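Local coordinates for protein arylamine n-acetyltransferase NAT (Mycobacterium tuberculosis, PDB 4BGF) that catalyses acetyl transfer to arylamines, probably from acetyl-coenzyme A by way of an acetylated enzyme intermediate, at residues L3-T6 and A7-R11; V29-H32 and S33-I36; L57-K60 and L61-R65; G75-G78 and Y79-E83. One frame throughout, in Å; residues are numbered along the deposited sequence.

Contact 1 (L3-T6 and A7-R11)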
loop_
_atom_site.group_PDB
_atom_site.type_symbol
_atom_site.label_atom_id
_atom_site.label_comp_id
_atom_site.label_asym_id
_atom_site.label_seq_id
_atom_site.Cartn_x
_atom_site.Cartn_y
_atom_site.Cartn_z
ATOM N N LEU A 3 14.595 5.647 10.160
ATOM C CA LEU A 3 16.007 6.002 10.229
ATOM C C LEU A 3 16.185 7.520 10.386
ATOM O O LEU A 3 16.579 7.982 11.464
ATOM C CB LEU A 3 16.747 5.509 8.977
ATOM C CG LEU A 3 17.671 4.286 9.055
ATOM C CD1 LEU A 3 18.254 4.066 7.665
ATOM C CD2 LEU A 3 18.796 4.458 10.071
ATOM N N ASP A 4 15.912 8.266 9.309
ATOM C CA ASP A 4 16.138 9.706 9.246
ATOM C C ASP A 4 14.949 10.429 8.656
ATOM O O ASP A 4 14.809 10.478 7.459
ATOM C CB ASP A 4 17.373 10.013 8.411
ATOM C CG ASP A 4 18.625 10.215 9.265
ATOM O OD1 ASP A 4 18.616 11.079 10.178
ATOM O OD2 ASP A 4 19.625 9.501 9.026
ATOM N N LEU A 5 14.092 10.990 9.501
ATOM C CA LEU A 5 12.846 11.589 9.052
ATOM C C LEU A 5 13.022 12.675 8.025
ATOM O O LEU A 5 12.237 12.759 7.101
ATOM C CB LEU A 5 12.063 12.168 10.213
ATOM C CG LEU A 5 11.329 11.175 11.098
ATOM C CD1 LEU A 5 11.253 11.772 12.477
ATOM C CD2 LEU A 5 9.917 10.805 10.604
ATOM N N THR A 6 14.036 13.511 8.188
ATOM C CA THR A 6 14.321 14.595 7.249
ATOM C C THR A 6 14.309 14.090 5.811
ATOM O O THR A 6 13.806 14.754 4.908
ATOM C CB THR A 6 15.686 15.156 7.562
ATOM O OG1 THR A 6 15.671 15.653 8.902
ATOM C CG2 THR A 6 16.074 16.274 6.613
ATOM N N ALA A 7 14.815 12.881 5.612
ATOM C CA ALA A 7 14.988 12.358 4.276
ATOM C C ALA A 7 13.684 11.809 3.749
ATOM O O ALA A 7 13.427 11.852 2.556
ATOM C CB ALA A 7 16.028 11.303 4.271
ATOM N N TYR A 8 12.873 11.303 4.657
ATOM C CA TYR A 8 11.576 10.751 4.321
ATOM C C TYR A 8 10.628 11.891 4.020
ATOM O O TYR A 8 9.810 11.813 3.109
ATOM C CB TYR A 8 11.054 9.899 5.489
ATOM C CG TYR A 8 9.599 9.544 5.346
ATOM C CD1 TYR A 8 9.205 8.447 4.583
ATOM C CD2 TYR A 8 8.617 10.315 5.956
ATOM C CE1 TYR A 8 7.890 8.124 4.434
ATOM C CE2 TYR A 8 7.291 10.007 5.818
ATOM C CZ TYR A 8 6.920 8.911 5.047
ATOM O OH TYR A 8 5.574 8.599 4.901
ATOM N N PHE A 9 10.746 12.974 4.780
ATOM C CA PHE A 9 9.924 14.153 4.545
ATOM C C PHE A 9 10.263 14.850 3.234
ATOM O O PHE A 9 9.371 15.356 2.574
ATOM C CB PHE A 9 10.059 15.147 5.691
ATOM C CG PHE A 9 9.376 14.721 6.957
ATOM C CD1 PHE A 9 8.363 13.774 6.964
ATOM C CD2 PHE A 9 9.771 15.276 8.162
ATOM C CE1 PHE A 9 7.747 13.396 8.145
ATOM C CE2 PHE A 9 9.164 14.908 9.349
ATOM C CZ PHE A 9 8.151 13.961 9.344
ATOM N N ASP A 10 11.535 14.867 2.847
ATOM C CA ASP A 10 11.928 15.513 1.597
ATOM C C ASP A 10 11.753 14.584 0.386
ATOM O O ASP A 10 11.814 15.030 -0.747
ATOM C CB ASP A 10 13.356 16.073 1.680
ATOM C CG ASP A 10 13.441 17.383 2.490
ATOM O OD1 ASP A 10 13.253 17.343 3.732
ATOM O OD2 ASP A 10 13.705 18.449 1.881
ATOM N N ARG A 11 11.510 13.307 0.630
ATOM C CA ARG A 11 11.173 12.358 -0.429
ATOM C C ARG A 11 9.745 12.608 -0.868
ATOM O O ARG A 11 9.458 12.764 -2.047
ATOM C CB ARG A 11 11.295 10.923 0.101
ATOM C CG ARG A 11 10.556 9.848 -0.678
ATOM C CD ARG A 11 11.405 9.229 -1.781
ATOM N NE ARG A 11 10.862 7.945 -2.221
ATOM C CZ ARG A 11 10.220 7.733 -3.369
ATOM N NH1 ARG A 11 10.022 8.717 -4.238
ATOM N NH2 ARG A 11 9.780 6.506 -3.647
#

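Contact 2 (V29-H32 and S33-I36)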
loop_
_atom_site.group_PDB
_atom_site.type_symbol
_atom_site.label_atom_id
_atom_site.label_comp_id
_atom_site.label_asym_id
_atom_site.label_seq_id
_atom_site.Cartn_x
_atom_site.Cartn_y
_atom_site.Cartn_z
ATOM N N VAL A 29 -0.415 10.603 5.308
ATOM C CA VAL A 29 -1.029 9.572 4.494
ATOM C C VAL A 29 -1.265 10.055 3.051
ATOM O O VAL A 29 -0.926 9.355 2.107
ATOM C CB VAL A 29 -2.352 9.070 5.139
ATOM C CG1 VAL A 29 -3.230 8.348 4.141
ATOM C CG2 VAL A 29 -2.060 8.091 6.306
ATOM N N THR A 30 -1.855 11.241 2.887
ATOM C CA THR A 30 -2.118 11.809 1.560
ATOM C C THR A 30 -0.852 11.979 0.722
ATOM O O THR A 30 -0.794 11.539 -0.399
ATOM C CB THR A 30 -2.742 13.190 1.680
ATOM O OG1 THR A 30 -1.860 14.001 2.449
ATOM C CG2 THR A 30 -4.085 13.150 2.386
ATOM N N VAL A 31 0.159 12.637 1.281
ATOM C CA VAL A 31 1.414 12.877 0.582
ATOM C C VAL A 31 2.276 11.615 0.352
ATOM O O VAL A 31 2.998 11.525 -0.628
ATOM C CB VAL A 31 2.223 13.928 1.351
ATOM C CG1 VAL A 31 3.423 14.339 0.578
ATOM C CG2 VAL A 31 1.396 15.160 1.580
ATOM N N HIS A 32 2.215 10.663 1.279
ATOM C CA HIS A 32 2.867 9.368 1.146
ATOM C C HIS A 32 2.281 8.659 -0.045
ATOM O O HIS A 32 2.996 8.261 -0.949
ATOM C CB HIS A 32 2.630 8.539 2.424
ATOM C CG HIS A 32 3.222 7.157 2.392
ATOM N ND1 HIS A 32 4.335 6.810 3.129
ATOM C CD2 HIS A 32 2.841 6.028 1.738
ATOM C CE1 HIS A 32 4.626 5.543 2.913
ATOM N NE2 HIS A 32 3.735 5.046 2.073
ATOM N N SER A 33 0.958 8.512 -0.021
ATOM C CA SER A 33 0.176 7.842 -1.083
ATOM C C SER A 33 0.436 8.407 -2.465
ATOM O O SER A 33 0.391 7.708 -3.476
ATOM C CB SER A 33 -1.313 7.991 -0.799
ATOM O OG SER A 33 -1.668 7.255 0.338
ATOM N N ARG A 34 0.730 9.696 -2.467
ATOM C CA ARG A 34 0.828 10.494 -3.662
ATOM C C ARG A 34 2.171 10.312 -4.333
ATOM O O ARG A 34 2.256 10.403 -5.542
ATOM C CB ARG A 34 0.554 11.955 -3.277
ATOM C CG ARG A 34 0.539 12.950 -4.383
ATOM C CD ARG A 34 0.764 14.348 -3.816
ATOM N NE ARG A 34 -0.365 14.824 -3.025
ATOM C CZ ARG A 34 -0.332 15.864 -2.194
ATOM N NH1 ARG A 34 0.779 16.559 -1.995
ATOM N NH2 ARG A 34 -1.439 16.206 -1.556
ATOM N N THR A 35 3.197 9.975 -3.563
ATOM C CA THR A 35 4.557 10.002 -4.059
ATOM C C THR A 35 5.260 8.653 -4.059
ATOM O O THR A 35 6.019 8.382 -4.989
ATOM C CB THR A 35 5.424 11.000 -3.288
ATOM O OG1 THR A 35 5.662 10.486 -1.984
ATOM C CG2 THR A 35 4.750 12.377 -3.188
ATOM N N ILE A 36 5.043 7.818 -3.043
ATOM C CA ILE A 36 5.649 6.489 -3.023
ATOM C C ILE A 36 4.635 5.481 -3.575
ATOM O O ILE A 36 3.585 5.268 -2.988
ATOM C CB ILE A 36 6.140 6.091 -1.613
ATOM C CG1 ILE A 36 6.941 7.215 -0.989
ATOM C CG2 ILE A 36 6.987 4.807 -1.674
ATOM C CD1 ILE A 36 7.503 6.879 0.353
#

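Contact 3 (L57-K60 and L61-R65)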
loop_
_atom_site.group_PDB
_atom_site.type_symbol
_atom_site.label_atom_id
_atom_site.label_comp_id
_atom_site.label_asym_id
_atom_site.label_seq_id
_atom_site.Cartn_x
_atom_site.Cartn_y
_atom_site.Cartn_z
ATOM N N LEU A 57 14.013 -0.616 4.704
ATOM C CA LEU A 57 12.851 -0.031 4.091
ATOM C C LEU A 57 13.072 1.437 3.751
ATOM O O LEU A 57 12.505 1.934 2.784
ATOM C CB LEU A 57 11.654 -0.202 5.008
ATOM C CG LEU A 57 11.117 -1.632 5.200
ATOM C CD1 LEU A 57 9.826 -1.623 5.992
ATOM C CD2 LEU A 57 10.873 -2.357 3.874
ATOM N N ALA A 58 13.928 2.120 4.515
ATOM C CA ALA A 58 14.260 3.518 4.235
ATOM C C ALA A 58 15.201 3.598 3.047
ATOM O O ALA A 58 15.091 4.471 2.212
ATOM C CB ALA A 58 14.886 4.184 5.447
ATOM N N ASP A 59 16.124 2.663 2.957
ATOM C CA ASP A 59 17.091 2.689 1.890
ATOM C C ASP A 59 16.421 2.486 0.555
ATOM O O ASP A 59 16.770 3.157 -0.405
ATOM C CB ASP A 59 18.191 1.656 2.125
ATOM C CG ASP A 59 19.237 1.683 1.051
ATOM O OD1 ASP A 59 19.835 2.749 0.879
ATOM O OD2 ASP A 59 19.468 0.664 0.373
ATOM N N LYS A 60 15.432 1.600 0.501
ATOM C CA LYS A 60 14.698 1.356 -0.739
ATOM C C LYS A 60 13.647 2.432 -1.075
ATOM O O LYS A 60 13.698 3.040 -2.126
ATOM C CB LYS A 60 14.030 -0.019 -0.718
ATOM C CG LYS A 60 13.272 -0.319 -1.991
ATOM C CD LYS A 60 12.546 -1.629 -1.936
ATOM C CE LYS A 60 11.870 -1.890 -3.196
ATOM N NZ LYS A 60 11.300 -3.286 -3.203
ATOM N N LEU A 61 12.684 2.654 -0.198
ATOM C CA LEU A 61 11.604 3.556 -0.526
ATOM C C LEU A 61 11.994 5.016 -0.423
ATOM O O LEU A 61 11.325 5.858 -0.991
ATOM C CB LEU A 61 10.410 3.302 0.371
ATOM C CG LEU A 61 9.453 2.186 -0.036
ATOM C CD1 LEU A 61 10.187 0.908 -0.092
ATOM C CD2 LEU A 61 8.354 2.067 0.986
ATOM N N VAL A 62 13.048 5.338 0.316
ATOM C CA VAL A 62 13.432 6.751 0.430
ATOM C C VAL A 62 14.666 7.092 -0.370
ATOM O O VAL A 62 14.592 7.923 -1.249
ATOM C CB VAL A 62 13.605 7.234 1.875
ATOM C CG1 VAL A 62 13.899 8.733 1.876
ATOM C CG2 VAL A 62 12.340 6.939 2.668
ATOM N N LEU A 63 15.799 6.483 -0.051
ATOM C CA LEU A 63 17.012 6.859 -0.719
ATOM C C LEU A 63 16.906 6.507 -2.176
ATOM O O LEU A 63 17.174 7.341 -3.039
ATOM C CB LEU A 63 18.223 6.170 -0.116
ATOM C CG LEU A 63 19.537 6.429 -0.871
ATOM C CD1 LEU A 63 19.940 7.907 -0.786
ATOM C CD2 LEU A 63 20.660 5.537 -0.375
ATOM N N ARG A 64 16.511 5.267 -2.447
ATOM C CA ARG A 64 16.649 4.733 -3.778
ATOM C C ARG A 64 15.529 5.164 -4.696
ATOM O O ARG A 64 15.561 4.855 -5.881
ATOM C CB ARG A 64 16.767 3.219 -3.748
ATOM C CG ARG A 64 18.192 2.724 -3.509
ATOM C CD ARG A 64 18.226 1.342 -2.905
ATOM N NE ARG A 64 17.665 0.328 -3.782
ATOM C CZ ARG A 64 17.273 -0.873 -3.379
ATOM N NH1 ARG A 64 17.375 -1.188 -2.096
ATOM N NH2 ARG A 64 16.775 -1.744 -4.248
ATOM N N ARG A 65 14.565 5.892 -4.143
ATOM C CA ARG A 65 13.390 6.359 -4.881
ATOM C C ARG A 65 12.589 5.234 -5.550
ATOM O O ARG A 65 12.184 5.346 -6.705
ATOM C CB ARG A 65 13.790 7.437 -5.897
ATOM C CG ARG A 65 14.340 8.729 -5.243
ATOM C CD ARG A 65 14.935 9.691 -6.278
ATOM N NE ARG A 65 13.890 10.429 -7.002
ATOM C CZ ARG A 65 13.994 11.697 -7.416
ATOM N NH1 ARG A 65 15.098 12.408 -7.206
ATOM N NH2 ARG A 65 12.984 12.268 -8.052
#

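Contact 4 (G75-G78 and Y79-E83)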
loop_
_atom_site.group_PDB
_atom_site.type_symbol
_atom_site.label_atom_id
_atom_site.label_comp_id
_atom_site.label_asym_id
_atom_site.label_seq_id
_atom_site.Cartn_x
_atom_site.Cartn_y
_atom_site.Cartn_z
ATOM N N GLY A 75 5.207 -1.014 6.759
ATOM C CA GLY A 75 6.469 -1.027 7.494
ATOM C C GLY A 75 7.055 0.371 7.641
ATOM O O GLY A 75 7.333 0.806 8.758
ATOM N N LEU A 76 7.214 1.091 6.534
ATOM C CA LEU A 76 7.860 2.407 6.589
ATOM C C LEU A 76 6.975 3.440 7.259
ATOM O O LEU A 76 7.445 4.239 8.034
ATOM C CB LEU A 76 8.279 2.923 5.197
ATOM C CG LEU A 76 9.004 4.284 5.174
ATOM C CD1 LEU A 76 10.344 4.267 5.950
ATOM C CD2 LEU A 76 9.202 4.730 3.727
ATOM N N MET A 77 5.697 3.446 6.940
ATOM C CA MET A 77 4.784 4.317 7.630
ATOM C C MET A 77 4.801 4.057 9.163
ATOM O O MET A 77 4.910 5.000 9.947
ATOM C CB MET A 77 3.392 4.135 7.040
ATOM C CG MET A 77 2.331 5.002 7.667
ATOM S SD MET A 77 2.711 6.802 7.738
ATOM C CE MET A 77 2.578 7.387 6.028
ATOM N N GLY A 78 4.714 2.791 9.574
ATOM C CA GLY A 78 4.785 2.407 10.977
ATOM C C GLY A 78 5.998 2.924 11.755
ATOM O O GLY A 78 5.880 3.383 12.876
ATOM N N TYR A 79 7.175 2.830 11.170
ATOM C CA TYR A 79 8.361 3.415 11.764
ATOM C C TYR A 79 8.318 4.932 11.815
ATOM O O TYR A 79 8.818 5.521 12.763
ATOM C CB TYR A 79 9.584 2.996 10.972
ATOM C CG TYR A 79 9.850 1.529 11.061
ATOM C CD1 TYR A 79 9.765 0.858 12.268
ATOM C CD2 TYR A 79 10.168 0.809 9.939
ATOM C CE1 TYR A 79 9.998 -0.487 12.343
ATOM C CE2 TYR A 79 10.394 -0.541 10.002
ATOM C CZ TYR A 79 10.306 -1.175 11.200
ATOM O OH TYR A 79 10.550 -2.520 11.252
ATOM N N VAL A 80 7.759 5.568 10.789
ATOM C CA VAL A 80 7.608 7.013 10.806
ATOM C C VAL A 80 6.671 7.497 11.923
ATOM O O VAL A 80 7.008 8.431 12.633
ATOM C CB VAL A 80 7.157 7.575 9.440
ATOM C CG1 VAL A 80 6.800 9.039 9.553
ATOM C CG2 VAL A 80 8.258 7.395 8.465
ATOM N N LEU A 81 5.512 6.868 12.079
ATOM C CA LEU A 81 4.555 7.266 13.109
ATOM C C LEU A 81 5.050 7.012 14.519
ATOM O O LEU A 81 4.748 7.767 15.425
ATOM C CB LEU A 81 3.223 6.571 12.908
ATOM C CG LEU A 81 2.582 6.826 11.557
ATOM C CD1 LEU A 81 1.284 6.117 11.517
ATOM C CD2 LEU A 81 2.376 8.299 11.334
ATOM N N ALA A 82 5.814 5.953 14.701
ATOM C CA ALA A 82 6.395 5.664 15.993
ATOM C C ALA A 82 7.443 6.705 16.348
ATOM O O ALA A 82 7.451 7.207 17.444
ATOM C CB ALA A 82 6.980 4.307 15.979
ATOM N N GLU A 83 8.308 7.056 15.405
ATOM C CA GLU A 83 9.346 8.073 15.621
ATOM C C GLU A 83 8.783 9.456 15.939
ATOM O O GLU A 83 9.488 10.314 16.466
ATOM C CB GLU A 83 10.258 8.206 14.398
#

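Contact 1 (L3-T6 and A7-R11)
Phe9 N donates to Leu5 O at 2.8 Å, a nearly straight bond (164° at the hydrogen). This i to i+4 link belongs to the short N-terminal helix 5-11, which covers the outside of the helical part of the N-acetyltransferase fold. One residue earlier, Asp4 stands at the N-cap position; its carboxylate makes no capping bond, and it is Asp4 O that takes Ala7 N, at 3.0 Å. Asp10 N closes the next turn on Thr6 O at 3.1 Å.

Leu5 and Phe9 run side by side in the same direction, each with CG anti to its own carbonyl carbon. The torsion of Phe9 (chi1 -73°) lays its ring back toward Leu5, whose CB lies over one face, and the torsion of Leu5 (chi1 -76°) carries its branch alongside, bringing CD2 to 3.8 Å from Phe9 CZ. Leu5 also meets Val80 on helix 70-83, and the Phe9 ring meets that of Tyr14. On the exposed side, Thr6 and Asp10 lie alongside each other too, but Asp10 OD1 and Thr6 O, 2.9 Å apart, are both acceptors and form no hydrogen bond.

Contact 2 (V29-H32 and S33-I36)
Ile36 CD1 sits over one face of the His32 imidazole, offset toward the ring's rim and 4.1 Å from CE1, while Val31 CG2 lies over one face of the Arg34 guanidinium, 3.9 Å from NH1. Both pairings belong to the last turns of helix 22-35 in the N-acetyltransferase fold, where the chain leaves helical geometry at Ile36. His32 has CG anti to its backbone N (chi1 178°), which swings the ring off the helix into the buried side; there its two nitrogens are both engaged, ND1 with Tyr8 OH and NE2 with His73 ND1, so the rotation of the ring is fixed from two directions.

Two hydroxyls fold back on the helix itself. Ser33 OG donates to Val29 O at 2.8 Å, and Ser33 N reaches the same oxygen at 3.0 Å from the opposite face of the carbonyl plane, so one acceptor is gripped twice by one residue. Thr35 OG1, placed between its own backbone N and carbonyl carbon (chi1 71°), gives a longer bond to Val31 O, 3.2 Å. Main-chain bonding is slacker beside it: Arg34 N and Thr35 N make weak bonds to Val31 O, and Arg34 N another weak one to Thr30 O. The final turn is firmer, for His32 O accepts from both Thr35 N (3.1 Å) and Ile36 N (3.0 Å).

Contact 3 (L57-K60 and L61-R65)
Asp59 reaches forward to two side chains of the next turn, Leu63 and Arg64, at the end of helix 54-63. With its CG anti to the backbone N (chi1 -178°), the carboxylate lies alongside Leu63, pointing the same way, and OD1 stands 3.2 Å from the methyl CD2. The other oxygen, OD2, approaches the edge of the Arg64 guanidinium near its plane, but at 3.7 Å from NH1 this is a long salt bridge, with the two flat groups turned 51° apart.

Arg64 CD rests 3.4 Å from Asp59 O; beyond it the bend at chi3 (64°) turns the guanidinium so that Lys60 CB lies over one face. Lys60 itself is stretched out in full, passing Leu61 CD1 with its CG at 3.8 Å and ending in a salt bridge to Glu72.

Underneath, the helix widens into a pi-type turn. Ala58 O accepts from both Val62 N and Leu63 N (2.9 and 3.1 Å), and Arg64 N bonds to Asp59 O; the chain then breaks at Arg65 with positive phi. The charged ends of Lys60 and Arg64 come near each other without touching, but Arg64 NE is paired with Asp259, so nearby acids probably offset the like charges.

Contact 4 (G75-G78 and Y79-E83)
Met77 and Leu81 cross at an angle, one turn apart in a largely buried part of helix 70-83 of the N-acetyltransferase fold. The methionine leaves the backbone extended (chi1 -180°), then bends at both chi2 and chi3, so its sulfur rather than its terminal methyl does the touching: SD lies 3.8 Å from Leu81 CG and 3.9 Å from CD2. Leu113 and Val115 of strand 110-116 meet Met77 and Leu81 respectively, so the pair packs this helix against the sheet.

Tyr79 is directed the other way, back along the helix past Gly75, which has no side chain. Its CG stands anti to the carbonyl carbon (chi1 -66°), laying the ring obliquely beside Gly75 O, with CD2 at 3.1 Å. That oxygen also receives Tyr79 N at 3.2 Å and Arg90 NH2, while Arg90 makes a cation-pi contact with the same tyrosine ring. The phenol end is held by Leu52 O.

Val80 occupies a further side, touching Tyr8 of helix 5-11; its CG2 comes 3.3 Å from Leu76 O, the carbonyl that accepts Val80 N. Leu81 N gives Met77 O a bond of 2.9 Å, 164° at the hydrogen.

The four contacts belong to four helices that pack together in the helical part of the fold, with neighbouring centres 10 to 14 Å apart. Tyr8 of contact 1 is the common piece: the 2.8 Å hydrogen bond between its OH and His32 ND1 joins contacts 1 and 2, its CE1 is 3.7 Å from Leu76 CD2 of contact 4, and Val62 of contact 3 also touches its side chain. Leu76 CD2 in turn meets Leu61 CB of contact 3 at 3.8 Å, and Met77 CE reaches His32 ND1 at 3.4 Å. Helix 70-83, carrying contact 4, begins at Cys70, which with His110 and Asp127 probably forms the family's catalytic triad; Val29 of contact 2 lies near that site without touching it.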